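Local structure of alpha-1,3-glucanase (Streptomyces thermodiastaticus, 7C7D) at residues V256-L261 and A283-L288; G311-G316 and G335-L340. The protein probably hydrolyses alpha-1,3-glucan as a thermostable glycoside hydrolase of family GH87. One frame throughout, in Å; residues are numbered along the deposited sequence.

Contact 1 (V256-L261 and A283-L288)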
ATOM      1  N   VAL A 256       2.121  -4.329 -26.033  1.00 18.78           N
ATOM      2  CA  VAL A 256       1.090  -3.365 -25.672  1.00 18.19           C
ATOM      3  C   VAL A 256       1.694  -1.972 -25.823  1.00 17.72           C
ATOM      4  O   VAL A 256       2.537  -1.557 -25.025  1.00 17.87           O
ATOM      5  CB  VAL A 256       0.554  -3.606 -24.256  1.00 18.19           C
ATOM      6  CG1 VAL A 256      -0.605  -2.672 -23.975  1.00 18.52           C
ATOM      7  CG2 VAL A 256       0.109  -5.061 -24.088  1.00 18.69           C
ATOM      8  N   GLN A 257       1.297  -1.274 -26.886  1.00 17.47           N
ATOM      9  CA  GLN A 257       1.730   0.086 -27.164  1.00 17.80           C
ATOM     10  C   GLN A 257       0.659   0.748 -28.014  1.00 17.78           C
ATOM     11  O   GLN A 257      -0.124   0.072 -28.685  1.00 19.21           O
ATOM     12  CB  GLN A 257       3.086   0.131 -27.883  1.00 19.03           C
ATOM     13  CG  GLN A 257       3.155  -0.657 -29.194  1.00 21.52           C
ATOM     14  CD  GLN A 257       4.580  -0.786 -29.736  1.00 22.92           C
ATOM     15  OE1 GLN A 257       5.545  -0.891 -28.970  1.00 23.48           O
ATOM     16  NE2 GLN A 257       4.715  -0.779 -31.058  1.00 24.35           N
ATOM     17  N   ASN A 258       0.627   2.080 -27.967  1.00 18.37           N
ATOM     18  CA  ASN A 258      -0.227   2.880 -28.847  1.00 19.62           C
ATOM     19  C   ASN A 258      -1.680   2.420 -28.796  1.00 18.92           C
ATOM     20  O   ASN A 258      -2.321   2.191 -29.823  1.00 20.54           O
ATOM     21  CB  ASN A 258       0.292   2.880 -30.286  1.00 21.38           C
ATOM     22  CG  ASN A 258       1.688   3.441 -30.399  1.00 24.93           C
ATOM     23  OD1 ASN A 258       2.568   2.834 -31.010  1.00 29.32           O
ATOM     24  ND2 ASN A 258       1.900   4.608 -29.815  1.00 25.92           N
ATOM     25  N   VAL A 259      -2.207   2.272 -27.582  1.00 19.16           N
ATOM     26  CA  VAL A 259      -3.545   1.727 -27.423  1.00 18.64           C
ATOM     27  C   VAL A 259      -4.093   2.142 -26.070  1.00 18.07           C
ATOM     28  O   VAL A 259      -3.353   2.270 -25.090  1.00 17.56           O
ATOM     29  CB  VAL A 259      -3.543   0.187 -27.606  1.00 20.14           C
ATOM     30  CG1 VAL A 259      -2.913  -0.504 -26.395  1.00 20.22           C
ATOM     31  CG2 VAL A 259      -4.955  -0.327 -27.871  1.00 21.72           C
ATOM     32  N   THR A 260      -5.399   2.360 -26.027  1.00 18.48           N
ATOM     33  CA  THR A 260      -6.146   2.494 -24.792  1.00 19.18           C
ATOM     34  C   THR A 260      -6.951   1.218 -24.609  1.00 19.63           C
ATOM     35  O   THR A 260      -7.655   0.785 -25.529  1.00 22.05           O
ATOM     36  CB  THR A 260      -7.085   3.699 -24.875  1.00 20.06           C
ATOM     37  OG1 THR A 260      -6.312   4.903 -24.936  1.00 20.91           O
ATOM     38  CG2 THR A 260      -8.018   3.750 -23.674  1.00 21.08           C
ATOM     39  N   LEU A 261      -6.796   0.586 -23.458  1.00 18.33           N
ATOM     40  CA  LEU A 261      -7.599  -0.568 -23.079  0.58 18.63           C
ATOM     41  C   LEU A 261      -8.585  -0.070 -22.032  1.00 18.12           C
ATOM     42  O   LEU A 261      -8.193   0.256 -20.906  1.00 17.92           O
ATOM     43  CB  LEU A 261      -6.703  -1.672 -22.524  0.58 20.25           C
ATOM     44  CG  LEU A 261      -7.242  -3.092 -22.382  0.58 21.15           C
ATOM     45  CD1 LEU A 261      -7.942  -3.539 -23.641  0.58 22.87           C
ATOM     46  CD2 LEU A 261      -6.110  -4.046 -22.046  0.58 21.27           C
ATOM     47  N   ALA A 283       6.609   1.095 -27.164  1.00 16.44           N
ATOM     48  CA  ALA A 283       6.562   2.440 -27.718  1.00 17.13           C
ATOM     49  C   ALA A 283       5.755   3.403 -26.864  1.00 17.18           C
ATOM     50  O   ALA A 283       5.796   4.611 -27.114  1.00 18.73           O
ATOM     51  CB  ALA A 283       5.993   2.399 -29.136  1.00 19.20           C
ATOM     52  N   GLY A 284       5.020   2.913 -25.882  1.00 16.46           N
ATOM     53  CA  GLY A 284       4.312   3.798 -24.985  1.00 16.00           C
ATOM     54  C   GLY A 284       2.940   4.176 -25.500  1.00 16.10           C
ATOM     55  O   GLY A 284       2.351   3.521 -26.366  1.00 17.22           O
ATOM     56  N   HIS A 285       2.422   5.268 -24.939  1.00 16.22           N
ATOM     57  CA  HIS A 285       1.075   5.735 -25.252  1.00 17.36           C
ATOM     58  C   HIS A 285       0.053   4.634 -25.007  1.00 16.24           C
ATOM     59  O   HIS A 285      -0.858   4.400 -25.805  1.00 16.63           O
ATOM     60  CB  HIS A 285       0.995   6.353 -26.647  1.00 19.97           C
ATOM     61  CG  HIS A 285       2.037   7.398 -26.868  1.00 24.66           C
ATOM     62  ND1 HIS A 285       1.898   8.690 -26.410  1.00 29.50           N
ATOM     63  CD2 HIS A 285       3.266   7.329 -27.431  1.00 28.68           C
ATOM     64  CE1 HIS A 285       2.980   9.383 -26.717  1.00 31.12           C
ATOM     65  NE2 HIS A 285       3.826   8.580 -27.336  1.00 31.63           N
ATOM     66  N   VAL A 286       0.234   3.954 -23.880  1.00 15.42           N
ATOM     67  CA  VAL A 286      -0.674   2.932 -23.387  1.00 15.33           C
ATOM     68  C   VAL A 286      -1.529   3.573 -22.310  1.00 15.22           C
ATOM     69  O   VAL A 286      -1.004   4.203 -21.388  1.00 16.69           O
ATOM     70  CB  VAL A 286       0.108   1.753 -22.789  1.00 15.38           C
ATOM     71  CG1 VAL A 286      -0.861   0.752 -22.177  1.00 15.73           C
ATOM     72  CG2 VAL A 286       0.993   1.111 -23.840  1.00 16.23           C
ATOM     73  N   HIS A 287      -2.841   3.405 -22.409  1.00 15.17           N
ATOM     74  CA  HIS A 287      -3.748   3.898 -21.379  1.00 15.92           C
ATOM     75  C   HIS A 287      -4.640   2.756 -20.923  1.00 15.52           C
ATOM     76  O   HIS A 287      -5.511   2.310 -21.672  1.00 16.84           O
ATOM     77  CB  HIS A 287      -4.541   5.091 -21.902  1.00 16.52           C
ATOM     78  CG  HIS A 287      -3.660   6.153 -22.465  1.00 17.90           C
ATOM     79  ND1 HIS A 287      -2.931   7.011 -21.669  1.00 18.70           N
ATOM     80  CD2 HIS A 287      -3.334   6.456 -23.744  1.00 19.46           C
ATOM     81  CE1 HIS A 287      -2.213   7.812 -22.436  1.00 20.06           C
ATOM     82  NE2 HIS A 287      -2.439   7.495 -23.697  1.00 20.46           N
ATOM     83  N   LEU A 288      -4.407   2.270 -19.704  1.00 14.27           N
ATOM     84  CA  LEU A 288      -5.230   1.224 -19.109  1.00 14.45           C
ATOM     85  C   LEU A 288      -6.252   1.912 -18.218  1.00 14.99           C
ATOM     86  O   LEU A 288      -5.876   2.671 -17.318  1.00 15.74           O
ATOM     87  CB  LEU A 288      -4.366   0.249 -18.306  1.00 14.38           C
ATOM     88  CG  LEU A 288      -3.156  -0.351 -19.028  1.00 14.83           C
ATOM     89  CD1 LEU A 288      -2.392  -1.314 -18.115  1.00 15.08           C
ATOM     90  CD2 LEU A 288      -3.593  -1.057 -20.302  1.00 16.17           C
TER

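Contact 2 (G311-G316 and G335-L340)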
ATOM      1  N   GLY A 311       7.251  -4.865 -16.126  1.00 11.93           N
ATOM      2  CA  GLY A 311       8.144  -4.284 -17.105  1.00 12.48           C
ATOM      3  C   GLY A 311       7.809  -2.853 -17.475  1.00 12.24           C
ATOM      4  O   GLY A 311       7.683  -1.975 -16.612  1.00 13.72           O
ATOM      5  N   SER A 312       7.642  -2.609 -18.767  1.00 12.63           N
ATOM      6  CA  SER A 312       7.601  -1.259 -19.307  1.00 13.29           C
ATOM      7  C   SER A 312       6.287  -0.994 -20.025  1.00 13.05           C
ATOM      8  O   SER A 312       5.881  -1.775 -20.898  1.00 13.84           O
ATOM      9  CB  SER A 312       8.763  -1.062 -20.282  1.00 14.91           C
ATOM     10  OG  SER A 312       8.575   0.089 -21.078  1.00 16.71           O
ATOM     11  N   LEU A 313       5.653   0.130 -19.685  1.00 13.24           N
ATOM     12  CA  LEU A 313       4.510   0.633 -20.427  1.00 13.82           C
ATOM     13  C   LEU A 313       4.903   1.716 -21.421  1.00 14.17           C
ATOM     14  O   LEU A 313       4.031   2.273 -22.097  1.00 15.16           O
ATOM     15  CB  LEU A 313       3.437   1.163 -19.474  1.00 14.67           C
ATOM     16  CG  LEU A 313       2.800   0.113 -18.568  1.00 14.29           C
ATOM     17  CD1 LEU A 313       1.829   0.777 -17.600  1.00 16.05           C
ATOM     18  CD2 LEU A 313       2.102  -0.961 -19.393  1.00 15.79           C
ATOM     19  N   GLY A 314       6.197   2.007 -21.540  1.00 14.09           N
ATOM     20  CA  GLY A 314       6.681   2.999 -22.466  1.00 14.86           C
ATOM     21  C   GLY A 314       6.392   4.415 -22.014  1.00 15.04           C
ATOM     22  O   GLY A 314       5.812   4.650 -20.952  1.00 15.50           O
ATOM     23  N   PRO A 315       6.802   5.384 -22.826  1.00 15.35           N
ATOM     24  CA  PRO A 315       6.572   6.795 -22.486  1.00 15.42           C
ATOM     25  C   PRO A 315       5.135   7.229 -22.737  1.00 15.43           C
ATOM     26  O   PRO A 315       4.448   6.726 -23.628  1.00 16.46           O
ATOM     27  CB  PRO A 315       7.519   7.537 -23.438  1.00 17.29           C
ATOM     28  CG  PRO A 315       7.628   6.615 -24.631  1.00 18.07           C
ATOM     29  CD  PRO A 315       7.600   5.218 -24.055  1.00 16.35           C
ATOM     30  N   GLY A 316       4.687   8.205 -21.944  1.00 15.13           N
ATOM     31  CA  GLY A 316       3.393   8.819 -22.195  1.00 15.66           C
ATOM     32  C   GLY A 316       2.209   7.926 -21.899  1.00 16.02           C
ATOM     33  O   GLY A 316       1.181   8.018 -22.580  1.00 17.40           O
ATOM     34  N   GLY A 335      12.655  -0.153 -16.795  1.00 15.95           N
ATOM     35  CA  GLY A 335      12.885   0.356 -18.133  1.00 15.87           C
ATOM     36  C   GLY A 335      12.183   1.685 -18.358  1.00 15.01           C
ATOM     37  O   GLY A 335      12.008   2.493 -17.442  1.00 14.85           O
ATOM     38  N   THR A 336      11.767   1.909 -19.599  1.00 15.40           N
ATOM     39  CA  THR A 336      11.204   3.202 -19.970  1.00 15.84           C
ATOM     40  C   THR A 336       9.739   3.283 -19.562  1.00 14.78           C
ATOM     41  O   THR A 336       8.900   2.535 -20.076  1.00 15.41           O
ATOM     42  CB  THR A 336      11.343   3.424 -21.471  1.00 17.85           C
ATOM     43  OG1 THR A 336      12.727   3.350 -21.824  1.00 21.15           O
ATOM     44  CG2 THR A 336      10.789   4.792 -21.870  1.00 18.14           C
ATOM     45  N   ASN A 337       9.436   4.200 -18.647  1.00 13.51           N
ATOM     46  CA  ASN A 337       8.069   4.512 -18.253  1.00 13.37           C
ATOM     47  C   ASN A 337       7.908   6.019 -18.131  1.00 13.24           C
ATOM     48  O   ASN A 337       7.196   6.512 -17.252  1.00 13.26           O
ATOM     49  CB  ASN A 337       7.697   3.823 -16.940  1.00 13.87           C
ATOM     50  CG  ASN A 337       7.437   2.346 -17.122  1.00 13.66           C
ATOM     51  OD1 ASN A 337       6.460   1.953 -17.763  1.00 14.45           O
ATOM     52  ND2 ASN A 337       8.309   1.517 -16.558  1.00 14.42           N
ATOM     53  N   ASP A 338       8.567   6.772 -19.014  1.00 13.74           N
ATOM     54  CA  ASP A 338       8.665   8.220 -18.846  1.00 13.69           C
ATOM     55  C   ASP A 338       7.283   8.834 -18.714  1.00 12.88           C
ATOM     56  O   ASP A 338       6.399   8.588 -19.539  1.00 13.39           O
ATOM     57  CB  ASP A 338       9.331   8.855 -20.070  1.00 15.96           C
ATOM     58  CG  ASP A 338      10.758   8.394 -20.302  1.00 18.21           C
ATOM     59  OD1 ASP A 338      11.261   7.506 -19.595  1.00 17.34           O
ATOM     60  OD2 ASP A 338      11.377   8.934 -21.245  1.00 22.14           O
ATOM     61  N   ASP A 339       7.110   9.660 -17.686  1.00 12.93           N
ATOM     62  CA  ASP A 339       5.900  10.453 -17.502  1.00 13.29           C
ATOM     63  C   ASP A 339       4.671   9.605 -17.210  1.00 12.80           C
ATOM     64  O   ASP A 339       3.546  10.095 -17.311  1.00 13.71           O
ATOM     65  CB  ASP A 339       5.661  11.412 -18.678  1.00 14.31           C
ATOM     66  CG  ASP A 339       6.912  12.162 -19.055  1.00 15.84           C
ATOM     67  OD1 ASP A 339       7.472  12.814 -18.161  1.00 15.88           O
ATOM     68  OD2 ASP A 339       7.362  12.074 -20.220  1.00 19.44           O
ATOM     69  N   LEU A 340       4.857   8.344 -16.824  1.00 12.62           N
ATOM     70  CA  LEU A 340       3.725   7.484 -16.506  1.00 12.32           C
ATOM     71  C   LEU A 340       2.912   8.089 -15.370  1.00 11.71           C
ATOM     72  O   LEU A 340       3.466   8.583 -14.383  1.00 11.95           O
ATOM     73  CB  LEU A 340       4.236   6.101 -16.091  1.00 12.54           C
ATOM     74  CG  LEU A 340       3.221   5.089 -15.556  1.00 12.64           C
ATOM     75  CD1 LEU A 340       2.245   4.643 -16.643  1.00 13.69           C
ATOM     76  CD2 LEU A 340       3.930   3.889 -14.964  1.00 13.22           C
TER
HETATM   77  O   HOH W   1       4.538   6.411 -19.328  1.00 14.76           O

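Contact 1 (V256-L261 and A283-L288)
Val259 and His287 lie on adjacent parallel strands, and His287 N donates to Val259 O at 3.0 Å, in the carbonyl plane. The ladder continues with Leu261 N to His287 O and Val259 N to His285 O. Asn258 N also gives a nearly straight bond of 2.8 Å to Gly284 O. The axes of strands 259-261 and 286-288 run 7° apart in the same sense, as expected of successive coils of a parallel beta-helix.

One side-chain bond extends the pairing. Gln257 CG sits between the backbone N and carbonyl carbon (chi1 56°), and the chain then extends to Ala283. There Ala283 N donates to Gln257 OE1 at 2.9 Å, from above the carbonyl plane.

Leu261, Val286 and Leu288 point to one face, and Val256 joins them from the preceding loop. Val256 CG1 meets Val286 CG1 at 3.9 Å, the two side chains crossing at about a right angle. Leu288 CD2 touches Leu261 CB, also at 3.9 Å.

Thr260 and His287 share the other face. Thr260 OG1 lies at the edge of the imidazole, 3.6 Å from His287 CD2. The ring's ND1 is hydrogen-bonded to Ser318 OG on the next coil. The Asn258 amide is turned only 15° from the His285 ring plane, with ND2 3.7 Å from His285 CB.

Strand 238-242 pairs with 259-263 on one side, and 318-320 pairs with 286-289 on the other. Ile277 of strand 277-279 packs on Val256 and Leu288.

Contact 2 (G311-G316 and G335-L340)
Asn337 reaches across to Leu313, whose backbone N donates to OD1 at 2.8 Å with an N-H...O angle of 164°. Asn337 CG is anti to its carbonyl carbon (chi1 -75°), and this carries the amide to the other loop. Beside it, Thr336 O accepts Ser312 OG at 2.7 Å and a weak bond from Gly314 N. At the far end Gly316 N donates to Asp338 O at 3.0 Å.

Carbon contacts fill in around these bonds. Leu313 CD1 meets Leu340 CD1 at 4.0 Å, and Pro315 CD rests on Thr336 CG2 at 3.9 Å. Replacing Asn337 by alanine is likely to leave Leu313 N without its acceptor and a gap where the amide lay against Leu313 CB.

A type II turn from Asn337 to Leu340, closed by Leu340 N to Asn337 O, presents Asp338 O. A water lies 2.7 Å from Gly314 O and 2.9 Å from Asp338 O. Farther out, Ser317 OG binds Leu313 O, and Gln279 NE2 binds Ser312 O.

Segment 311-316 leads from strand 309-311 to strand 318-320. The loop 335-340 joins 331-333 to 341-348, so the contact stacks corresponding turns of successive coils of the parallel beta-helix.

In the fold
Both contacts join successive coils of the parallel beta-helix, at neighbouring places along it. Their centres are 10 Å apart, and they meet where His285 N probably donates to Pro315 O. Contact 1 is partly buried. Its valines and leucines are buried, while Ala283 and His285 are exposed. Contact 2 is more buried overall, although it holds two loops without regular strands. The chemistry differs with secondary structure: paired strands in contact 1, loops in contact 2. In contact 1 a regular backbone ladder does most of the work, with valines and leucines pointing to one face. Contact 2 mixes scattered backbone bonds with an asparagine acceptor and a serine donor, plus a water between two carbonyls.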